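Uridylate-specific endoribonuclease nsp11 (Prrsv 16244b, PDB 5EYI) probably cleaves RNA at uridylates, degrading 5'-polyuridines made during viral replication and so helping the virus to evade host double-stranded RNA sensors. Local coordinates at residues A[97-109]-A[199-211]. The protein carries 1 engineered substitution. Residues are numbered along the deposited sequence; the frame is centred on the assembly and turned at random.
Sequences AQLLPETVFSTGR and KCWKMMLDFKEVR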
loop_
_atom_site.group_PDB
_atom_site.type_symbol
_atom_site.label_atom_id
_atom_site.label_comp_id
_atom_site.label_asym_id
_atom_site.label_seq_id
_atom_site.Cartn_x
_atom_site.Cartn_y
_atom_site.Cartn_z
ATOM N N ALA A 97 -3.197 -9.876 -33.725
ATOM C CA ALA A 97 -2.416 -10.064 -32.509
ATOM C C ALA A 97 -2.365 -8.770 -31.706
ATOM O O ALA A 97 -2.164 -7.700 -32.270
ATOM C CB ALA A 97 -1.006 -10.522 -32.849
ATOM N N GLN A 98 -2.563 -8.875 -30.397
ATOM C CA GLN A 98 -2.551 -7.720 -29.513
ATOM C C GLN A 98 -1.314 -7.739 -28.647
ATOM O O GLN A 98 -0.802 -8.803 -28.320
ATOM C CB GLN A 98 -3.782 -7.737 -28.604
ATOM C CG GLN A 98 -5.114 -7.760 -29.331
ATOM C CD GLN A 98 -5.271 -6.608 -30.297
ATOM O OE1 GLN A 98 -5.449 -6.806 -31.505
ATOM N NE2 GLN A 98 -5.182 -5.394 -29.772
ATOM N N LEU A 99 -0.853 -6.556 -28.263
ATOM C CA LEU A 99 0.184 -6.425 -27.252
ATOM C C LEU A 99 -0.411 -6.840 -25.909
ATOM O O LEU A 99 -1.471 -6.344 -25.529
ATOM C CB LEU A 99 0.679 -4.977 -27.162
ATOM C CG LEU A 99 2.098 -4.814 -26.608
ATOM C CD1 LEU A 99 3.109 -5.053 -27.725
ATOM C CD2 LEU A 99 2.300 -3.441 -25.968
ATOM N N LEU A 100 0.253 -7.756 -25.207
ATOM C CA LEU A 100 -0.148 -8.121 -23.849
ATOM C C LEU A 100 0.646 -7.287 -22.854
ATOM O O LEU A 100 1.811 -6.990 -23.104
ATOM C CB LEU A 100 0.083 -9.612 -23.585
ATOM C CG LEU A 100 -0.960 -10.572 -24.160
ATOM C CD1 LEU A 100 -0.434 -11.999 -24.109
ATOM C CD2 LEU A 100 -2.283 -10.471 -23.408
ATOM N N PRO A 101 0.025 -6.911 -21.721
ATOM C CA PRO A 101 0.745 -6.147 -20.708
ATOM C C PRO A 101 1.718 -6.999 -19.892
ATOM O O PRO A 101 1.729 -8.225 -19.999
ATOM C CB PRO A 101 -0.377 -5.602 -19.819
ATOM C CG PRO A 101 -1.467 -6.602 -19.945
ATOM C CD PRO A 101 -1.391 -7.105 -21.355
ATOM N N GLU A 102 2.530 -6.324 -19.090
ATOM C CA GLU A 102 3.486 -6.979 -18.204
ATOM C C GLU A 102 2.741 -7.464 -16.967
ATOM O O GLU A 102 1.837 -6.782 -16.480
ATOM C CB GLU A 102 4.583 -6.000 -17.767
ATOM C CG GLU A 102 5.402 -5.367 -18.893
ATOM C CD GLU A 102 6.529 -6.244 -19.417
ATOM O OE1 GLU A 102 6.926 -6.049 -20.591
ATOM O OE2 GLU A 102 7.036 -7.110 -18.670
ATOM N N THR A 103 3.122 -8.631 -16.461
ATOM C CA THR A 103 2.504 -9.187 -15.251
ATOM C C THR A 103 3.459 -10.107 -14.511
ATOM O O THR A 103 4.369 -10.659 -15.113
ATOM C CB THR A 103 1.195 -9.965 -15.582
ATOM O OG1 THR A 103 0.557 -10.387 -14.371
ATOM C CG2 THR A 103 1.464 -11.183 -16.436
ATOM N N VAL A 104 3.246 -10.262 -13.206
ATOM C CA VAL A 104 3.844 -11.376 -12.475
ATOM C C VAL A 104 2.883 -12.562 -12.556
ATOM O O VAL A 104 1.695 -12.400 -12.878
ATOM C CB VAL A 104 4.251 -11.023 -11.012
ATOM C CG1 VAL A 104 5.150 -9.796 -10.998
ATOM C CG2 VAL A 104 3.064 -10.783 -10.104
ATOM N N PHE A 105 3.409 -13.751 -12.272
ATOM C CA PHE A 105 2.653 -14.987 -12.436
ATOM C C PHE A 105 2.584 -15.791 -11.153
ATOM O O PHE A 105 3.545 -15.854 -10.397
ATOM C CB PHE A 105 3.262 -15.822 -13.568
ATOM C CG PHE A 105 2.988 -15.261 -14.934
ATOM C CD1 PHE A 105 1.767 -15.483 -15.548
ATOM C CD2 PHE A 105 3.938 -14.493 -15.594
ATOM C CE1 PHE A 105 1.496 -14.953 -16.798
ATOM C CE2 PHE A 105 3.672 -13.959 -16.842
ATOM C CZ PHE A 105 2.454 -14.191 -17.448
ATOM N N SER A 106 1.436 -16.404 -10.909
ATOM C CA SER A 106 1.309 -17.426 -9.879
ATOM C C SER A 106 2.125 -18.640 -10.299
ATOM O O SER A 106 2.256 -18.932 -11.489
ATOM C CB SER A 106 -0.149 -17.832 -9.692
ATOM O OG SER A 106 -0.892 -16.776 -9.126
ATOM N N THR A 107 2.637 -19.366 -9.316
ATOM C CA THR A 107 3.643 -20.407 -9.552
ATOM C C THR A 107 3.101 -21.822 -9.673
ATOM O O THR A 107 3.875 -22.752 -9.901
ATOM C CB THR A 107 4.670 -20.391 -8.418
ATOM O OG1 THR A 107 3.986 -20.538 -7.167
ATOM C CG2 THR A 107 5.434 -19.088 -8.436
ATOM N N GLY A 108 1.791 -21.998 -9.504
ATOM C CA GLY A 108 1.173 -23.324 -9.514
ATOM C C GLY A 108 1.165 -24.029 -8.173
ATOM O O GLY A 108 0.609 -25.133 -8.055
ATOM N N ARG A 109 1.746 -23.404 -7.150
ATOM C CA ARG A 109 1.861 -24.054 -5.836
ATOM C C ARG A 109 0.514 -24.265 -5.158
ATOM O O ARG A 109 0.289 -25.308 -4.515
ATOM C CB ARG A 109 2.786 -23.265 -4.917
ATOM C CG ARG A 109 4.239 -23.589 -5.176
ATOM C CD ARG A 109 5.147 -22.808 -4.269
ATOM N NE ARG A 109 5.262 -21.416 -4.669
ATOM C CZ ARG A 109 6.102 -20.545 -4.117
ATOM N NH1 ARG A 109 6.927 -20.939 -3.144
ATOM N NH2 ARG A 109 6.130 -19.288 -4.551
ATOM N N LYS A 199 3.136 2.370 1.071
ATOM C CA LYS A 199 2.949 2.629 -0.351
ATOM C C LYS A 199 2.006 1.620 -1.008
ATOM O O LYS A 199 1.989 0.441 -0.651
ATOM C CB LYS A 199 4.295 2.620 -1.072
ATOM C CG LYS A 199 4.200 3.113 -2.506
ATOM C CD LYS A 199 5.552 3.485 -3.071
ATOM C CE LYS A 199 5.414 4.010 -4.492
ATOM N NZ LYS A 199 6.732 4.439 -5.047
ATOM N N CYS A 200 1.240 2.110 -1.979
ATOM C CA CYS A 200 0.303 1.306 -2.752
ATOM C C CYS A 200 0.823 1.211 -4.186
ATOM O O CYS A 200 0.813 2.206 -4.908
ATOM C CB CYS A 200 -1.079 1.950 -2.728
ATOM S SG CYS A 200 -2.283 1.227 -3.880
ATOM N N TRP A 201 1.300 0.034 -4.582
ATOM C CA TRP A 201 1.752 -0.196 -5.953
ATOM C C TRP A 201 0.613 -0.766 -6.800
ATOM O O TRP A 201 -0.150 -1.602 -6.318
ATOM C CB TRP A 201 2.905 -1.190 -5.975
ATOM C CG TRP A 201 4.136 -0.795 -5.230
ATOM C CD1 TRP A 201 4.502 -1.190 -3.970
ATOM C CD2 TRP A 201 5.198 0.030 -5.713
ATOM N NE1 TRP A 201 5.726 -0.649 -3.635
ATOM C CE2 TRP A 201 6.180 0.097 -4.688
ATOM C CE3 TRP A 201 5.419 0.721 -6.914
ATOM C CZ2 TRP A 201 7.359 0.837 -4.826
ATOM C CZ3 TRP A 201 6.591 1.455 -7.055
ATOM C CH2 TRP A 201 7.548 1.508 -6.015
ATOM N N LYS A 202 0.500 -0.332 -8.052
ATOM C CA LYS A 202 -0.422 -0.966 -9.010
ATOM C C LYS A 202 0.363 -1.890 -9.931
ATOM O O LYS A 202 1.390 -1.498 -10.474
ATOM C CB LYS A 202 -1.177 0.073 -9.843
ATOM C CG LYS A 202 -2.366 0.701 -9.136
ATOM C CD LYS A 202 -3.594 0.795 -10.048
ATOM C CE LYS A 202 -3.433 1.854 -11.130
ATOM N NZ LYS A 202 -4.578 1.854 -12.083
ATOM N N MET A 203 -0.110 -3.119 -10.095
ATOM C CA MET A 203 0.553 -4.080 -10.979
ATOM C C MET A 203 -0.426 -5.159 -11.397
ATOM O O MET A 203 -1.605 -5.123 -11.040
ATOM C CB MET A 203 1.809 -4.676 -10.307
ATOM C CG MET A 203 1.550 -5.421 -9.005
ATOM S SD MET A 203 3.062 -5.793 -8.083
ATOM C CE MET A 203 3.686 -7.126 -9.085
ATOM N N MET A 204 0.057 -6.096 -12.193
ATOM C CA MET A 204 -0.742 -7.222 -12.613
ATOM C C MET A 204 -0.167 -8.517 -12.056
ATOM O O MET A 204 1.058 -8.675 -11.947
ATOM C CB MET A 204 -0.850 -7.260 -14.137
ATOM C CG MET A 204 -1.885 -6.283 -14.685
ATOM S SD MET A 204 -2.066 -6.492 -16.455
ATOM C CE MET A 204 -3.802 -6.123 -16.688
ATOM N N LEU A 205 -1.085 -9.410 -11.679
ATOM C CA LEU A 205 -0.783 -10.772 -11.253
ATOM C C LEU A 205 -1.685 -11.682 -12.064
ATOM O O LEU A 205 -2.914 -11.556 -11.986
ATOM C CB LEU A 205 -1.055 -10.934 -9.762
ATOM C CG LEU A 205 -1.044 -12.334 -9.148
ATOM C CD1 LEU A 205 0.190 -13.137 -9.528
ATOM C CD2 LEU A 205 -1.133 -12.206 -7.640
ATOM N N ASP A 206 -1.080 -12.565 -12.866
ATOM C CA ASP A 206 -1.821 -13.416 -13.817
ATOM C C ASP A 206 -2.715 -12.578 -14.747
ATOM O O ASP A 206 -3.827 -12.977 -15.062
ATOM C CB ASP A 206 -2.665 -14.478 -13.069
ATOM C CG ASP A 206 -1.829 -15.387 -12.181
ATOM O OD1 ASP A 206 -0.676 -15.694 -12.554
ATOM O OD2 ASP A 206 -2.330 -15.824 -11.119
ATOM N N PHE A 207 -2.216 -11.415 -15.163
ATOM C CA PHE A 207 -2.967 -10.426 -15.960
ATOM C C PHE A 207 -4.203 -9.804 -15.287
ATOM O O PHE A 207 -5.042 -9.240 -15.967
ATOM C CB PHE A 207 -3.358 -10.996 -17.335
ATOM C CG PHE A 207 -2.187 -11.482 -18.144
ATOM C CD1 PHE A 207 -1.333 -10.574 -18.767
ATOM C CD2 PHE A 207 -1.945 -12.843 -18.297
ATOM C CE1 PHE A 207 -0.260 -11.013 -19.524
ATOM C CE2 PHE A 207 -0.868 -13.289 -19.054
ATOM C CZ PHE A 207 -0.025 -12.369 -19.672
ATOM N N LYS A 208 -4.305 -9.877 -13.966
ATOM C CA LYS A 208 -5.391 -9.248 -13.232
ATOM C C LYS A 208 -4.804 -8.023 -12.546
ATOM O O LYS A 208 -3.776 -8.119 -11.885
ATOM C CB LYS A 208 -5.967 -10.235 -12.218
ATOM C CG LYS A 208 -6.873 -9.662 -11.140
ATOM C CD LYS A 208 -8.325 -9.606 -11.558
ATOM C CE LYS A 208 -9.013 -10.947 -11.355
ATOM N NZ LYS A 208 -9.337 -11.209 -9.923
ATOM N N GLU A 209 -5.466 -6.880 -12.697
ATOM C CA GLU A 209 -5.056 -5.646 -12.017
ATOM C C GLU A 209 -5.207 -5.806 -10.518
ATOM O O GLU A 209 -6.287 -6.114 -10.029
ATOM C CB GLU A 209 -5.894 -4.451 -12.487
ATOM C CG GLU A 209 -5.578 -3.983 -13.902
ATOM C CD GLU A 209 -4.280 -3.192 -14.021
ATOM O OE1 GLU A 209 -3.963 -2.791 -15.164
ATOM O OE2 GLU A 209 -3.572 -2.964 -13.000
ATOM N N VAL A 210 -4.110 -5.627 -9.798
ATOM C CA VAL A 210 -4.098 -5.746 -8.344
ATOM C C VAL A 210 -3.346 -4.569 -7.775
ATOM O O VAL A 210 -2.701 -3.823 -8.517
ATOM C CB VAL A 210 -3.426 -7.062 -7.878
ATOM C CG1 VAL A 210 -4.178 -8.274 -8.422
ATOM C CG2 VAL A 210 -1.948 -7.131 -8.286
ATOM N N ARG A 211 -3.415 -4.431 -6.457
ATOM C CA ARG A 211 -2.609 -3.476 -5.725
ATOM C C ARG A 211 -1.780 -4.209 -4.679
ATOM O O ARG A 211 -2.273 -5.119 -4.027
ATOM C CB ARG A 211 -3.498 -2.419 -5.064
ATOM C CG ARG A 211 -4.278 -1.571 -6.065
ATOM C CD ARG A 211 -5.189 -0.551 -5.393
ATOM N NE ARG A 211 -6.132 0.044 -6.345
ATOM C CZ ARG A 211 -7.287 -0.496 -6.748
ATOM N NH1 ARG A 211 -7.703 -1.679 -6.295
ATOM N NH2 ARG A 211 -8.046 0.162 -7.625
HETATM O O HOH W 1 2.312 -5.645 -13.716
HETATM O O HOH W 2 0.224 -18.319 -13.476
#
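Val104 and Leu205 pair their backbones in a single parallel bridge: Val104 N gives a bond to Met204 O (3.0 Å), and Asp206 N answers to Val104 O (2.8 Å), nearly in line with that carbonyl. Val104 O also accepts the hydroxyl of Thr103, so two donors grip it. That same hydroxyl, OG1, receives the N-H of Phe207 at 3.1 Å and 169°, tying the loop to the tip of the hairpin; it reaches both because OG1 stands anti to the Thr103 backbone N (chi1 -175°).

Asp206 turns its carboxylate to Ser106 in a two-point grip, both oxygens met on their syn sides: OD1 takes Ser106 N (2.8 Å) and OD2 takes Ser106 OG (2.6 Å). Ser161 holds OD2 as well, and a water joins OD1 to Ser106 O.

Among the apolar contacts, Thr103 CG2 sits over a face of the Phe207 ring, a CH-pi contact, while Phe105 turns its edge to that ring in an offset T-shaped pair (planes at 82°). Met204 SD rests on Pro101 CG.

This is a beta-hairpin with a two-residue loop, Asp206-Phe207, closed by a type I' turn from Leu205 to Lys208, which fastens the loop after strand 96-98 to the antiparallel sheet of the NendoU fold.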